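PDB 3E13: putative iron-uptake ABC transport system,periplasmic iron-binding protein from Campylobacter jejuni, which binds ferric iron in the periplasm and probably delivers it to an ABC transporter for uptake into the cell. Local coordinates for residues H11-A14 and D15-I18; Q263-L266 and T267-Y271; M257-P260 and E261-K264. All coordinates share one frame; numbering follows the deposited sequence.

From the N terminus, interaction 1 (11-14 with 15-18) comes first, where the loop after strand 3-8 brings two iron ligands to the metal and turns into helix 14-26. Much later in the chain, interaction 3 (257-260 with 261-264) closes the tight turn between helices 247-257 and 260-268, and interaction 2 (263-266 with 267-271) carries helix 260-268 to its C-terminal end; the two share Q263 and K264. None encloses another. In space they meet: I18 packs on M257, I262, I265 and L266, while N270 lies against the ring of Y12, so helix 260-268 packs along helix 14-26, which follows the iron-binding loop.

Interaction 1. Residues H11-A14 and D15-I18; sequences HYNA and DFEI. With FE (Fe (III) ion), chain B.
Y12 and D15 touch where the loop turns into the helix: their side chains lie side by side and point the same way, with ring and carboxylate planes 73° apart. D15 OD2 comes within 4.0 Å of Y12 CB, while OD1 sits at the edge of the phenol ring, near its plane. D15 CG stands beside its own backbone N (chi1 -70°), which keeps the carboxylate folded back along the loop. There R10 forms a salt bridge to OD1, and water 1 links OD1 to Y12 N.

Metal coordination occupies the far end of the loop. The iron(III) ion is bound by H11 NE2 at 2.2 Å and by Y12 OH at 1.9 Å; Y143, Y199 and Y200 complete the site. The H11 and Y12 rings lie over one another only near their rims. H11 ND1 is hydrogen-bonded to the carbonyl of A9, which would fix the rotation of the imidazole, and R102 donates to Y12 OH, a positive neighbour that could help stabilise negative charge on a phenolate ligand.

The protein belongs to the bacterial solute-binding protein 1 family, whose members hold their ligand in the cleft between two lobes; here the loop after strand 3-8 supplies two of the five ligands just before helix 14-26.

Backbone hydrogen bonds start that helix: D15 N to Y12 O at 3.3 Å and F16 N to N13 O at 3.1 Å; the i-to-i+4 bond from I18 N to A14 O is straighter, at 160°.

N13 and F16 meet at the surface, amide and ring crossing obliquely, with N13 OD1 3.8 Å from F16 CE1. Water 2 bridges N13 O and, weakly, E17 N, and water 3 donates to E17 OE1.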
ATOM      1  N   HIS A  11      -3.673  -5.350  -7.029  1.00 10.22           N
ATOM      2  CA  HIS A  11      -4.474  -4.913  -8.158  1.00 11.28           C
ATOM      3  C   HIS A  11      -3.564  -4.466  -9.304  1.00 11.01           C
ATOM      4  O   HIS A  11      -3.706  -3.350  -9.841  1.00 12.01           O
ATOM      5  CB  HIS A  11      -5.420  -3.788  -7.674  1.00 10.96           C
ATOM      6  CG  HIS A  11      -4.785  -2.876  -6.658  1.00 12.24           C
ATOM      7  ND1 HIS A  11      -4.898  -3.078  -5.298  1.00 11.39           N
ATOM      8  CD2 HIS A  11      -3.989  -1.780  -6.811  1.00 12.14           C
ATOM      9  CE1 HIS A  11      -4.193  -2.142  -4.662  1.00 14.72           C
ATOM     10  NE2 HIS A  11      -3.653  -1.331  -5.562  1.00 11.75           N
ATOM     11  N   TYR A  12      -2.637  -5.365  -9.651  1.00 11.69           N
ATOM     12  CA  TYR A  12      -1.541  -5.056 -10.564  1.00 10.92           C
ATOM     13  C   TYR A  12      -1.359  -6.110 -11.634  1.00 13.27           C
ATOM     14  O   TYR A  12      -1.392  -7.315 -11.362  1.00 12.97           O
ATOM     15  CB  TYR A  12      -0.236  -4.939  -9.784  1.00 10.77           C
ATOM     16  CG  TYR A  12      -0.340  -4.027  -8.583  1.00  7.85           C
ATOM     17  CD1 TYR A  12      -0.236  -4.541  -7.285  1.00  7.01           C
ATOM     18  CD2 TYR A  12      -0.653  -2.696  -8.715  1.00  8.79           C
ATOM     19  CE1 TYR A  12      -0.359  -3.755  -6.174  1.00  6.61           C
ATOM     20  CE2 TYR A  12      -0.789  -1.906  -7.608  1.00  9.75           C
ATOM     21  CZ  TYR A  12      -0.633  -2.398  -6.347  1.00  9.41           C
ATOM     22  OH  TYR A  12      -0.800  -1.522  -5.293  1.00  8.97           O
ATOM     23  N   ASN A  13      -1.144  -5.639 -12.852  1.00 14.96           N
ATOM     24  CA  ASN A  13      -0.832  -6.524 -13.960  1.00 17.49           C
ATOM     25  C   ASN A  13       0.453  -7.282 -13.773  1.00 16.58           C
ATOM     26  O   ASN A  13       0.582  -8.418 -14.199  1.00 15.68           O
ATOM     27  CB  ASN A  13      -0.757  -5.714 -15.235  1.00 19.59           C
ATOM     28  CG  ASN A  13      -1.995  -5.783 -15.997  1.00 24.64           C
ATOM     29  OD1 ASN A  13      -3.097  -5.840 -15.413  1.00 31.13           O
ATOM     30  ND2 ASN A  13      -1.866  -5.859 -17.311  1.00 32.50           N
ATOM     31  N   ALA A  14       1.429  -6.682 -13.095  1.00 15.36           N
ATOM     32  CA  ALA A  14       2.697  -7.354 -12.855  1.00 16.43           C
ATOM     33  C   ALA A  14       2.573  -8.664 -12.112  1.00 16.13           C
ATOM     34  O   ALA A  14       3.355  -9.598 -12.292  1.00 18.24           O
ATOM     35  CB  ALA A  14       3.682  -6.430 -12.102  1.00 16.79           C
ATOM     36  N   ASP A  15       1.557  -8.785 -11.272  1.00 15.13           N
ATOM     37  CA  ASP A  15       1.368  -9.992 -10.499  1.00 15.36           C
ATOM     38  C   ASP A  15       1.087 -11.211 -11.375  1.00 14.30           C
ATOM     39  O   ASP A  15       1.451 -12.332 -10.985  1.00 15.81           O
ATOM     40  CB  ASP A  15       0.217  -9.781  -9.533  1.00 15.17           C
ATOM     41  CG  ASP A  15       0.580  -8.810  -8.456  1.00 14.45           C
ATOM     42  OD1 ASP A  15      -0.167  -8.695  -7.453  1.00 17.02           O
ATOM     43  OD2 ASP A  15       1.668  -8.221  -8.484  1.00 15.88           O
ATOM     44  N   PHE A  16       0.411 -10.988 -12.493  1.00 16.18           N
ATOM     45  CA  PHE A  16       0.084 -12.104 -13.409  1.00 16.50           C
ATOM     46  C   PHE A  16       1.342 -12.773 -13.918  1.00 15.04           C
ATOM     47  O   PHE A  16       1.417 -14.024 -13.958  1.00 14.52           O
ATOM     48  CB  PHE A  16      -0.756 -11.655 -14.571  1.00 16.42           C
ATOM     49  CG  PHE A  16      -2.125 -11.132 -14.191  1.00 22.86           C
ATOM     50  CD1 PHE A  16      -2.627  -9.979 -14.811  1.00 27.96           C
ATOM     51  CD2 PHE A  16      -2.921 -11.794 -13.278  1.00 28.79           C
ATOM     52  CE1 PHE A  16      -3.892  -9.482 -14.487  1.00 29.65           C
ATOM     53  CE2 PHE A  16      -4.199 -11.292 -12.932  1.00 32.84           C
ATOM     54  CZ  PHE A  16      -4.676 -10.146 -13.554  1.00 32.34           C
ATOM     55  N   GLU A  17       2.344 -11.963 -14.261  1.00 14.08           N
ATOM     56  CA  GLU A  17       3.639 -12.472 -14.706  1.00 14.65           C
ATOM     57  C   GLU A  17       4.287 -13.301 -13.586  1.00 14.38           C
ATOM     58  O   GLU A  17       4.890 -14.380 -13.832  1.00 12.83           O
ATOM     59  CB  GLU A  17       4.604 -11.347 -15.146  1.00 15.21           C
ATOM     60  CG  GLU A  17       6.052 -11.849 -15.339  1.00 19.76           C
ATOM     61  CD  GLU A  17       7.118 -10.848 -15.839  1.00 24.93           C
ATOM     62  OE1 GLU A  17       6.996  -9.636 -15.634  1.00 28.88           O
ATOM     63  OE2 GLU A  17       8.123 -11.320 -16.433  1.00 28.22           O
ATOM     64  N   ILE A  18       4.242 -12.763 -12.361  1.00 13.22           N
ATOM     65  CA  ILE A  18       4.866 -13.432 -11.219  1.00 12.58           C
ATOM     66  C   ILE A  18       4.236 -14.791 -10.992  1.00 12.33           C
ATOM     67  O   ILE A  18       4.916 -15.768 -10.756  1.00 12.03           O
ATOM     68  CB  ILE A  18       4.786 -12.510  -9.940  1.00 12.75           C
ATOM     69  CG1 ILE A  18       5.649 -11.258 -10.187  1.00 12.76           C
ATOM     70  CG2 ILE A  18       5.074 -13.290  -8.691  1.00 12.22           C
ATOM     71  CD1 ILE A  18       5.541 -10.207  -9.136  1.00 14.52           C
TER
HETATM   72 FE    FE B 326      -1.991  -0.020  -4.970  1.00 10.42          FE
HETATM   73  O   HOH W   1      -2.810  -8.153  -8.754  1.00 17.70           O
HETATM   74  O   HOH W   2       2.075  -9.427 -15.971  1.00 26.09           O
HETATM   75  O   HOH W   3       5.587  -8.088 -14.343  1.00 23.36           O

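Interaction 2. Residues Q263-L266 and T267-Y271; sequences QKIL and TDSNY
K264 and D268, one helical turn apart, form a salt bridge in which NZ meets OD1 at 2.7 Å. The lysine leaves the helix with CG anti to its backbone N (chi1 -168°) and then bends at chi2 (47°), so that CG, CD and CE run beside the carboxylate before NZ reaches OD1 on its syn side, 16° out of the carboxylate plane. NZ has a second acceptor in the carbonyl of E280. D268 CG stands beside its own N, which turns the carboxylate back along the helix toward the lysine; D268 CB lies 3.2 Å from K264 O.

T267 places CG2 between N and the carbonyl carbon, where the methyl lies 3.4 Å from K264 O and also touches K264 CD. Its OG1, anti to N, turns instead to the carbonyl of E272. On another side of the helix, I265 CG2 packs on S269 CB at 4.0 Å.

The bonding loosens toward the C-terminal side. S269 N to I265 O is still a short bond of 2.7 Å, but N270 N makes only weak bonds, to I265 O and L266 O, and Y271 is the first residue to leave helical backbone angles, with positive phi.

I265 and L266 pack on I18 of helix 14-26, and T267 touches V285 of helix 283-288. Further on, N270, bonded to E272, reaches the iron ligand Y12, while Y271 lies against Y199 and L203 of helix 198-205.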
ATOM      1  N   GLN A 263      11.586 -10.110  -6.668  1.00  9.24           N
ATOM      2  CA  GLN A 263      11.796  -8.805  -6.075  1.00  9.21           C
ATOM      3  C   GLN A 263      12.238  -7.802  -7.125  1.00 10.11           C
ATOM      4  O   GLN A 263      11.840  -6.642  -7.103  1.00  9.57           O
ATOM      5  CB  GLN A 263      12.778  -8.898  -4.917  1.00  9.10           C
ATOM      6  CG  GLN A 263      12.199  -9.670  -3.748  1.00  9.21           C
ATOM      7  CD  GLN A 263      11.405  -8.785  -2.848  1.00  8.47           C
ATOM      8  OE1 GLN A 263      11.916  -7.792  -2.349  1.00 10.34           O
ATOM      9  NE2 GLN A 263      10.132  -9.097  -2.691  1.00  8.34           N
ATOM     10  N   LYS A 264      13.057  -8.258  -8.083  1.00 10.24           N
ATOM     11  CA  LYS A 264      13.440  -7.392  -9.195  1.00 10.80           C
ATOM     12  C   LYS A 264      12.225  -7.004 -10.085  1.00 10.82           C
ATOM     13  O   LYS A 264      12.094  -5.848 -10.481  1.00 10.98           O
ATOM     14  CB  LYS A 264      14.579  -8.009 -10.019  1.00 11.99           C
ATOM     15  CG  LYS A 264      15.191  -6.957 -11.012  1.00 14.18           C
ATOM     16  CD  LYS A 264      15.506  -5.593 -10.377  1.00 17.93           C
ATOM     17  CE  LYS A 264      16.595  -4.809 -11.118  1.00 19.79           C
ATOM     18  NZ  LYS A 264      16.427  -3.367 -10.962  1.00 19.76           N
ATOM     19  N   ILE A 265      11.331  -7.931 -10.370  1.00 11.02           N
ATOM     20  CA  ILE A 265      10.137  -7.602 -11.145  1.00 10.83           C
ATOM     21  C   ILE A 265       9.272  -6.592 -10.395  1.00  9.85           C
ATOM     22  O   ILE A 265       8.695  -5.678 -10.975  1.00  9.93           O
ATOM     23  CB  ILE A 265       9.345  -8.868 -11.460  1.00 11.69           C
ATOM     24  CG1 ILE A 265      10.135  -9.740 -12.462  1.00 12.44           C
ATOM     25  CG2 ILE A 265       7.896  -8.531 -11.920  1.00 11.07           C
ATOM     26  CD1 ILE A 265       9.452 -11.031 -12.724  1.00 13.32           C
ATOM     27  N   LEU A 266       9.163  -6.763  -9.091  1.00 10.14           N
ATOM     28  CA  LEU A 266       8.324  -5.857  -8.302  1.00  9.70           C
ATOM     29  C   LEU A 266       8.808  -4.415  -8.397  1.00 10.88           C
ATOM     30  O   LEU A 266       7.984  -3.506  -8.417  1.00 12.23           O
ATOM     31  CB  LEU A 266       8.246  -6.338  -6.875  1.00  9.96           C
ATOM     32  CG  LEU A 266       7.364  -7.602  -6.660  1.00 10.17           C
ATOM     33  CD1 LEU A 266       7.700  -8.299  -5.363  1.00 10.69           C
ATOM     34  CD2 LEU A 266       5.915  -7.265  -6.730  1.00 12.03           C
ATOM     35  N   THR A 267      10.130  -4.188  -8.482  1.00  9.48           N
ATOM     36  CA  THR A 267      10.595  -2.819  -8.681  1.00  9.39           C
ATOM     37  C   THR A 267      10.661  -2.409 -10.167  1.00  9.71           C
ATOM     38  O   THR A 267      10.330  -1.271 -10.514  1.00  9.25           O
ATOM     39  CB  THR A 267      11.906  -2.576  -7.900  1.00  9.74           C
ATOM     40  OG1 THR A 267      12.228  -1.186  -7.904  1.00 10.55           O
ATOM     41  CG2 THR A 267      13.120  -3.267  -8.516  1.00  9.53           C
ATOM     42  N   ASP A 268      11.032  -3.338 -11.042  1.00  9.71           N
ATOM     43  CA  ASP A 268      11.174  -3.026 -12.455  1.00 10.37           C
ATOM     44  C   ASP A 268       9.848  -2.861 -13.212  1.00 10.37           C
ATOM     45  O   ASP A 268       9.762  -2.029 -14.146  1.00  9.84           O
ATOM     46  CB  ASP A 268      12.019  -4.053 -13.164  1.00  9.97           C
ATOM     47  CG  ASP A 268      13.502  -3.879 -12.901  1.00 12.04           C
ATOM     48  OD1 ASP A 268      13.987  -3.070 -12.029  1.00 15.21           O
ATOM     49  OD2 ASP A 268      14.283  -4.618 -13.529  1.00 14.84           O
ATOM     50  N   SER A 269       8.877  -3.685 -12.853  1.00  9.86           N
ATOM     51  CA  SER A 269       7.605  -3.741 -13.531  1.00 10.46           C
ATOM     52  C   SER A 269       6.445  -3.114 -12.742  1.00  9.68           C
ATOM     53  O   SER A 269       5.483  -2.688 -13.365  1.00 10.30           O
ATOM     54  CB  SER A 269       7.259  -5.186 -13.922  1.00 11.06           C
ATOM     55  OG  SER A 269       8.215  -5.640 -14.901  1.00 19.18           O
ATOM     56  N   ASN A 270       6.559  -3.041 -11.423  1.00  9.36           N
ATOM     57  CA  ASN A 270       5.529  -2.415 -10.594  1.00  9.48           C
ATOM     58  C   ASN A 270       5.961  -1.188  -9.831  1.00  9.37           C
ATOM     59  O   ASN A 270       5.132  -0.569  -9.176  1.00  8.67           O
ATOM     60  CB  ASN A 270       4.833  -3.430  -9.659  1.00  8.91           C
ATOM     61  CG  ASN A 270       3.358  -3.121  -9.489  1.00 10.06           C
ATOM     62  OD1 ASN A 270       2.656  -2.934 -10.500  1.00 11.65           O
ATOM     63  ND2 ASN A 270       2.892  -3.050  -8.244  1.00  9.31           N
ATOM     64  N   TYR A 271       7.241  -0.811  -9.929  1.00  8.87           N
ATOM     65  CA  TYR A 271       7.765   0.417  -9.385  1.00  8.15           C
ATOM     66  C   TYR A 271       7.676   0.557  -7.877  1.00  7.23           C
ATOM     67  O   TYR A 271       7.744   1.654  -7.374  1.00  8.79           O
ATOM     68  CB  TYR A 271       7.164   1.622 -10.156  1.00  8.62           C
ATOM     69  CG  TYR A 271       7.407   1.376 -11.645  1.00  8.24           C
ATOM     70  CD1 TYR A 271       8.678   1.515 -12.190  1.00  9.79           C
ATOM     71  CD2 TYR A 271       6.419   0.834 -12.448  1.00  8.06           C
ATOM     72  CE1 TYR A 271       8.904   1.202 -13.498  1.00  8.56           C
ATOM     73  CE2 TYR A 271       6.636   0.551 -13.757  1.00  8.92           C
ATOM     74  CZ  TYR A 271       7.888   0.734 -14.281  1.00  9.10           C
ATOM     75  OH  TYR A 271       8.158   0.399 -15.601  1.00  9.51           O
TER

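Interaction 3. Residues M257-P260 and E261-K264; sequences MLSP and EIQK
With CG beside its own N (chi1 -68°) and a bend at chi2 (-86°), the Q263 side chain folds back over the start of its helix until NE2 meets M257 O at 2.9 Å. The bond is nearly straight, 164° at the hydrogen, and M257 O lies close to the amide plane. NE2 also donates to I99 O, and OE1 accepts from the backbone N of I275 and R276, so both ends of this buried amide are held. L258 CD1 sits over one face of the amide, 3.8 Å from NE2.

S259 occupies the N-cap position, but its OG is hydrogen-bonded back to F256 O and lies over I262, 3.2 Å from CG1. The S259 carbonyl takes Q263 N at 3.0 Å and, weakly, I262 N. P260 opens the first turn, its carbonyl receiving K264 N.

M257, curled at chi2 and chi3, brings CE to 4.0 Å from I262 CG2.

Thus the short turn joins helices 247-257 and 260-268. M257 and I262 both pack on I18 of helix 14-26, where K21 also pairs with E261; L258 lies against I99 of strand 97-109, and Y80 of helix 79-84 touches L258, S259 and P260.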
ATOM      1  N   MET A 257       8.047 -15.148  -3.505  1.00  8.49           N
ATOM      2  CA  MET A 257       7.821 -13.702  -3.570  1.00  9.76           C
ATOM      3  C   MET A 257       9.031 -12.900  -3.074  1.00  9.28           C
ATOM      4  O   MET A 257       9.179 -11.746  -3.467  1.00  9.38           O
ATOM      5  CB  MET A 257       6.607 -13.298  -2.762  1.00  9.10           C
ATOM      6  CG  MET A 257       5.242 -13.744  -3.339  1.00 11.24           C
ATOM      7  SD  MET A 257       4.993 -13.341  -5.036  1.00 11.43           S
ATOM      8  CE  MET A 257       5.104 -11.593  -4.948  1.00 12.24           C
ATOM      9  N   LEU A 258       9.895 -13.499  -2.269  1.00  8.85           N
ATOM     10  CA  LEU A 258      11.128 -12.830  -1.801  1.00  8.84           C
ATOM     11  C   LEU A 258      12.347 -13.255  -2.585  1.00  9.37           C
ATOM     12  O   LEU A 258      13.468 -12.904  -2.203  1.00  8.94           O
ATOM     13  CB  LEU A 258      11.320 -13.029  -0.278  1.00 10.62           C
ATOM     14  CG  LEU A 258      10.703 -11.998   0.655  1.00 11.39           C
ATOM     15  CD1 LEU A 258      11.379 -10.649   0.531  1.00 13.87           C
ATOM     16  CD2 LEU A 258       9.199 -11.924   0.428  1.00 10.73           C
ATOM     17  N   SER A 259      12.161 -14.036  -3.646  1.00  9.06           N
ATOM     18  CA  SER A 259      13.313 -14.475  -4.465  1.00  9.24           C
ATOM     19  C   SER A 259      13.878 -13.310  -5.269  1.00  9.33           C
ATOM     20  O   SER A 259      13.211 -12.335  -5.513  1.00  9.25           O
ATOM     21  CB  SER A 259      12.900 -15.619  -5.379  1.00  9.71           C
ATOM     22  OG  SER A 259      11.985 -15.247  -6.372  1.00  9.87           O
ATOM     23  N   PRO A 260      15.159 -13.393  -5.636  1.00  9.75           N
ATOM     24  CA  PRO A 260      15.803 -12.325  -6.399  1.00  9.97           C
ATOM     25  C   PRO A 260      15.075 -11.875  -7.633  1.00 10.82           C
ATOM     26  O   PRO A 260      14.901 -10.648  -7.800  1.00 10.92           O
ATOM     27  CB  PRO A 260      17.170 -12.932  -6.724  1.00 10.15           C
ATOM     28  CG  PRO A 260      17.423 -13.884  -5.582  1.00  9.31           C
ATOM     29  CD  PRO A 260      16.079 -14.480  -5.256  1.00 10.55           C
ATOM     30  N   GLU A 261      14.612 -12.815  -8.465  1.00 11.32           N
ATOM     31  CA  GLU A 261      13.952 -12.470  -9.706  1.00 12.05           C
ATOM     32  C   GLU A 261      12.627 -11.762  -9.486  1.00 10.72           C
ATOM     33  O   GLU A 261      12.321 -10.809 -10.181  1.00 11.06           O
ATOM     34  CB  GLU A 261      13.764 -13.683 -10.655  1.00 13.12           C
ATOM     35  CG  GLU A 261      13.116 -13.276 -11.971  1.00 16.87           C
ATOM     36  CD  GLU A 261      13.029 -14.347 -13.042  1.00 22.83           C
ATOM     37  OE1 GLU A 261      13.157 -15.540 -12.729  1.00 24.01           O
ATOM     38  OE2 GLU A 261      12.865 -13.937 -14.235  1.00 25.08           O
ATOM     39  N   ILE A 262      11.889 -12.196  -8.469  1.00 10.57           N
ATOM     40  CA  ILE A 262      10.564 -11.665  -8.259  1.00 10.01           C
ATOM     41  C   ILE A 262      10.646 -10.281  -7.597  1.00 10.10           C
ATOM     42  O   ILE A 262       9.883  -9.372  -7.952  1.00  9.12           O
ATOM     43  CB  ILE A 262       9.734 -12.652  -7.447  1.00 10.49           C
ATOM     44  CG1 ILE A 262       9.634 -13.976  -8.195  1.00 12.35           C
ATOM     45  CG2 ILE A 262       8.365 -12.097  -7.151  1.00  9.97           C
ATOM     46  CD1 ILE A 262       8.987 -13.868  -9.635  1.00 11.61           C
ATOM     47  N   GLN A 263      11.586 -10.110  -6.668  1.00  9.24           N
ATOM     48  CA  GLN A 263      11.796  -8.805  -6.075  1.00  9.21           C
ATOM     49  C   GLN A 263      12.238  -7.802  -7.125  1.00 10.11           C
ATOM     50  O   GLN A 263      11.840  -6.642  -7.103  1.00  9.57           O
ATOM     51  CB  GLN A 263      12.778  -8.898  -4.917  1.00  9.10           C
ATOM     52  CG  GLN A 263      12.199  -9.670  -3.748  1.00  9.21           C
ATOM     53  CD  GLN A 263      11.405  -8.785  -2.848  1.00  8.47           C
ATOM     54  OE1 GLN A 263      11.916  -7.792  -2.349  1.00 10.34           O
ATOM     55  NE2 GLN A 263      10.132  -9.097  -2.691  1.00  8.34           N
ATOM     56  N   LYS A 264      13.057  -8.258  -8.083  1.00 10.24           N
ATOM     57  CA  LYS A 264      13.440  -7.392  -9.195  1.00 10.80           C
ATOM     58  C   LYS A 264      12.225  -7.004 -10.085  1.00 10.82           C
ATOM     59  O   LYS A 264      12.094  -5.848 -10.481  1.00 10.98           O
ATOM     60  CB  LYS A 264      14.579  -8.009 -10.019  1.00 11.99           C
ATOM     61  CG  LYS A 264      15.191  -6.957 -11.012  1.00 14.18           C
ATOM     62  CD  LYS A 264      15.506  -5.593 -10.377  1.00 17.93           C
ATOM     63  CE  LYS A 264      16.595  -4.809 -11.118  1.00 19.79           C
ATOM     64  NZ  LYS A 264      16.427  -3.367 -10.962  1.00 19.76           N
TER